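Local coordinates for imidazoleglycerol-phosphate dehydratase (Pyrococcus furiosus, PDB 5DNX), which catalyses the dehydration of imidazoleglycerol phosphate to imidazoleacetol phosphate, the sixth step of histidine biosynthesis, in a manganese-containing 24-subunit assembly, at residues 82-87 with 147-152. Residues are numbered along the deposited sequence; the frame is centred on the assembly and turned at random.
Sequences MPMDDA and IVEAAF. With MN (manganese (II) ion), chain E; 5LD ([(2R)-2-hydroxy-3-(1H-1,2,4-triazol-1-yl)propyl]phosphonic acid), chain F.
M84 and E149 both carry CG anti to the backbone N (chi1 -170° and -174°) and run extended from there, which brings the thioether across the glutamate stem, M84 SD lying 3.8 Å from E149 CB. The setting is a beta-hairpin packed against a helix: strand 77-84 turns through a type II' beta turn, M84 to A87, into strand 87-94, and helix 144-162 covers this end of the sheet, the axes of 82-84 and 147-152 approaching to 7.9 Å. The two alanines are consistent with so close an approach. A150 CB points at the hairpin and meets M82 CG at 3.8 Å and, more loosely, M84 CB, while A87 CB sits beside the first helical turn, 4.0 Å from I147 CG1. Beyond CG the M82 chain bends at its second and third torsions, turning from A150 while the side chain still touches K153 farther along the helix.

The same face borders the active site. E149 OE1 binds manganese at 2.2 Å, with H29 and H145 of its own chain and H53 of a third subunit as further protein ligands; the triazole-phosphonate ligand supplies N1 and O13. M84 CE reaches the triazole, 3.3 Å from N2 of the ligand. Replacing M84 with an alanine would probably leave a gap beside the triazole and along the E149 stem, where the thioether now lies. D85, in the turn, forms a salt bridge with R98 of the second subunit. At the metal, E149 OE2, the carboxylate oxygen not bonded to manganese, lies 2.8 Å from ligand O13.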
loop_
_atom_site.group_PDB
_atom_site.type_symbol
_atom_site.label_atom_id
_atom_site.label_comp_id
_atom_site.label_asym_id
_atom_site.label_seq_id
_atom_site.Cartn_x
_atom_site.Cartn_y
_atom_site.Cartn_z
ATOM N N MET A 82 -29.570 12.175 23.329
ATOM C CA MET A 82 -29.453 13.541 23.738
ATOM C C MET A 82 -28.587 14.317 22.746
ATOM O O MET A 82 -27.404 14.053 22.621
ATOM C CB MET A 82 -28.850 13.596 25.144
ATOM C CG MET A 82 -28.711 14.969 25.726
ATOM S SD MET A 82 -30.278 15.873 25.817
ATOM C CE MET A 82 -31.315 14.716 26.596
ATOM N N PRO A 83 -29.185 15.278 22.037
ATOM C CA PRO A 83 -28.428 16.194 21.205
ATOM C C PRO A 83 -27.968 17.360 22.056
ATOM O O PRO A 83 -28.684 17.780 22.974
ATOM C CB PRO A 83 -29.455 16.663 20.169
ATOM C CG PRO A 83 -30.757 16.550 20.854
ATOM C CD PRO A 83 -30.637 15.438 21.835
ATOM N N MET A 84 -26.763 17.843 21.811
ATOM C CA MET A 84 -26.346 19.115 22.371
ATOM C C MET A 84 -25.435 19.799 21.374
ATOM O O MET A 84 -24.264 19.453 21.267
ATOM C CB MET A 84 -25.676 18.957 23.736
ATOM C CG MET A 84 -25.501 20.324 24.374
ATOM S SD MET A 84 -24.790 20.316 26.026
ATOM C CE MET A 84 -24.694 22.082 26.223
ATOM N N ASP A 85 -25.990 20.761 20.638
ATOM C CA ASP A 85 -25.330 21.346 19.492
ATOM C C ASP A 85 -24.743 20.214 18.602
ATOM O O ASP A 85 -25.490 19.341 18.162
ATOM C CB ASP A 85 -24.287 22.374 19.952
ATOM C CG ASP A 85 -24.915 23.634 20.548
ATOM O OD1 ASP A 85 -26.153 23.647 20.818
ATOM O OD2 ASP A 85 -24.164 24.625 20.691
ATOM N N ASP A 86 -23.430 20.221 18.371
ATOM C CA ASP A 86 -22.780 19.172 17.564
ATOM C C ASP A 86 -22.869 17.771 18.127
ATOM O O ASP A 86 -22.758 16.821 17.373
ATOM C CB ASP A 86 -21.291 19.482 17.369
ATOM C CG ASP A 86 -20.567 19.708 18.688
ATOM O OD1 ASP A 86 -20.861 20.725 19.335
ATOM O OD2 ASP A 86 -19.735 18.879 19.078
ATOM N N ALA A 87 -22.957 17.638 19.451
ATOM C CA ALA A 87 -23.009 16.329 20.093
ATOM C C ALA A 87 -24.350 15.622 19.934
ATOM O O ALA A 87 -25.411 16.226 20.002
ATOM C CB ALA A 87 -22.649 16.436 21.575
ATOM N N ILE A 147 -20.368 16.935 24.539
ATOM C CA ILE A 147 -20.409 15.480 24.609
ATOM C C ILE A 147 -20.656 14.997 26.038
ATOM O O ILE A 147 -21.546 14.156 26.282
ATOM C CB ILE A 147 -19.119 14.835 24.024
ATOM C CG1 ILE A 147 -19.039 15.078 22.504
ATOM C CG2 ILE A 147 -19.084 13.357 24.326
ATOM C CD1 ILE A 147 -17.668 14.853 21.863
ATOM N N VAL A 148 -19.880 15.519 26.972
ATOM C CA VAL A 148 -19.982 15.078 28.340
ATOM C C VAL A 148 -21.303 15.512 28.967
ATOM O O VAL A 148 -21.967 14.710 29.649
ATOM C CB VAL A 148 -18.776 15.517 29.159
ATOM C CG1 VAL A 148 -18.949 15.133 30.633
ATOM C CG2 VAL A 148 -17.470 14.879 28.623
ATOM N N GLU A 149 -21.713 16.746 28.704
ATOM C CA GLU A 149 -22.980 17.225 29.241
ATOM C C GLU A 149 -24.153 16.456 28.619
ATOM O O GLU A 149 -25.094 16.123 29.324
ATOM C CB GLU A 149 -23.142 18.722 29.073
ATOM C CG GLU A 149 -24.392 19.256 29.760
ATOM C CD GLU A 149 -24.500 20.758 29.771
ATOM O OE1 GLU A 149 -23.516 21.483 29.476
ATOM O OE2 GLU A 149 -25.611 21.211 30.080
ATOM N N ALA A 150 -24.094 16.158 27.327
ATOM C CA ALA A 150 -25.119 15.302 26.725
ATOM C C ALA A 150 -25.202 13.933 27.412
ATOM O O ALA A 150 -26.300 13.424 27.649
ATOM C CB ALA A 150 -24.901 15.147 25.244
ATOM N N ALA A 151 -24.048 13.356 27.758
ATOM C CA ALA A 151 -24.033 12.098 28.486
ATOM C C ALA A 151 -24.727 12.228 29.867
ATOM O O ALA A 151 -25.512 11.359 30.235
ATOM C CB ALA A 151 -22.622 11.576 28.623
ATOM N N PHE A 152 -24.441 13.286 30.624
ATOM C CA PHE A 152 -25.104 13.468 31.930
ATOM C C PHE A 152 -26.605 13.777 31.805
ATOM O O PHE A 152 -27.405 13.232 32.570
ATOM C CB PHE A 152 -24.410 14.536 32.779
ATOM C CG PHE A 152 -23.191 14.044 33.512
ATOM C CD1 PHE A 152 -23.294 13.607 34.831
ATOM C CD2 PHE A 152 -21.943 14.010 32.895
ATOM C CE1 PHE A 152 -22.180 13.163 35.527
ATOM C CE2 PHE A 152 -20.803 13.588 33.597
ATOM C CZ PHE A 152 -20.932 13.145 34.902
HETATM MN MN MN E . -22.958 23.491 30.071
HETATM O O10 5LD F . -28.343 23.105 27.164
HETATM P P9 5LD F . -28.716 24.223 28.148
HETATM O O11 5LD F . -28.707 25.566 27.455
HETATM O O12 5LD F . -30.008 23.956 28.869
HETATM C C8 5LD F . -27.457 24.255 29.462
HETATM C C7 5LD F . -25.979 24.153 29.054
HETATM O O13 5LD F . -25.169 24.007 30.239
HETATM C C6 5LD F . -25.489 25.404 28.331
HETATM N N2 5LD F . -24.312 25.141 27.494
HETATM N N1 5LD F . -23.227 24.462 28.043
HETATM C C5 5LD F . -22.344 24.393 27.044
HETATM N N4 5LD F . -22.829 24.995 25.930
HETATM C C3 5LD F . -24.056 25.483 26.250
#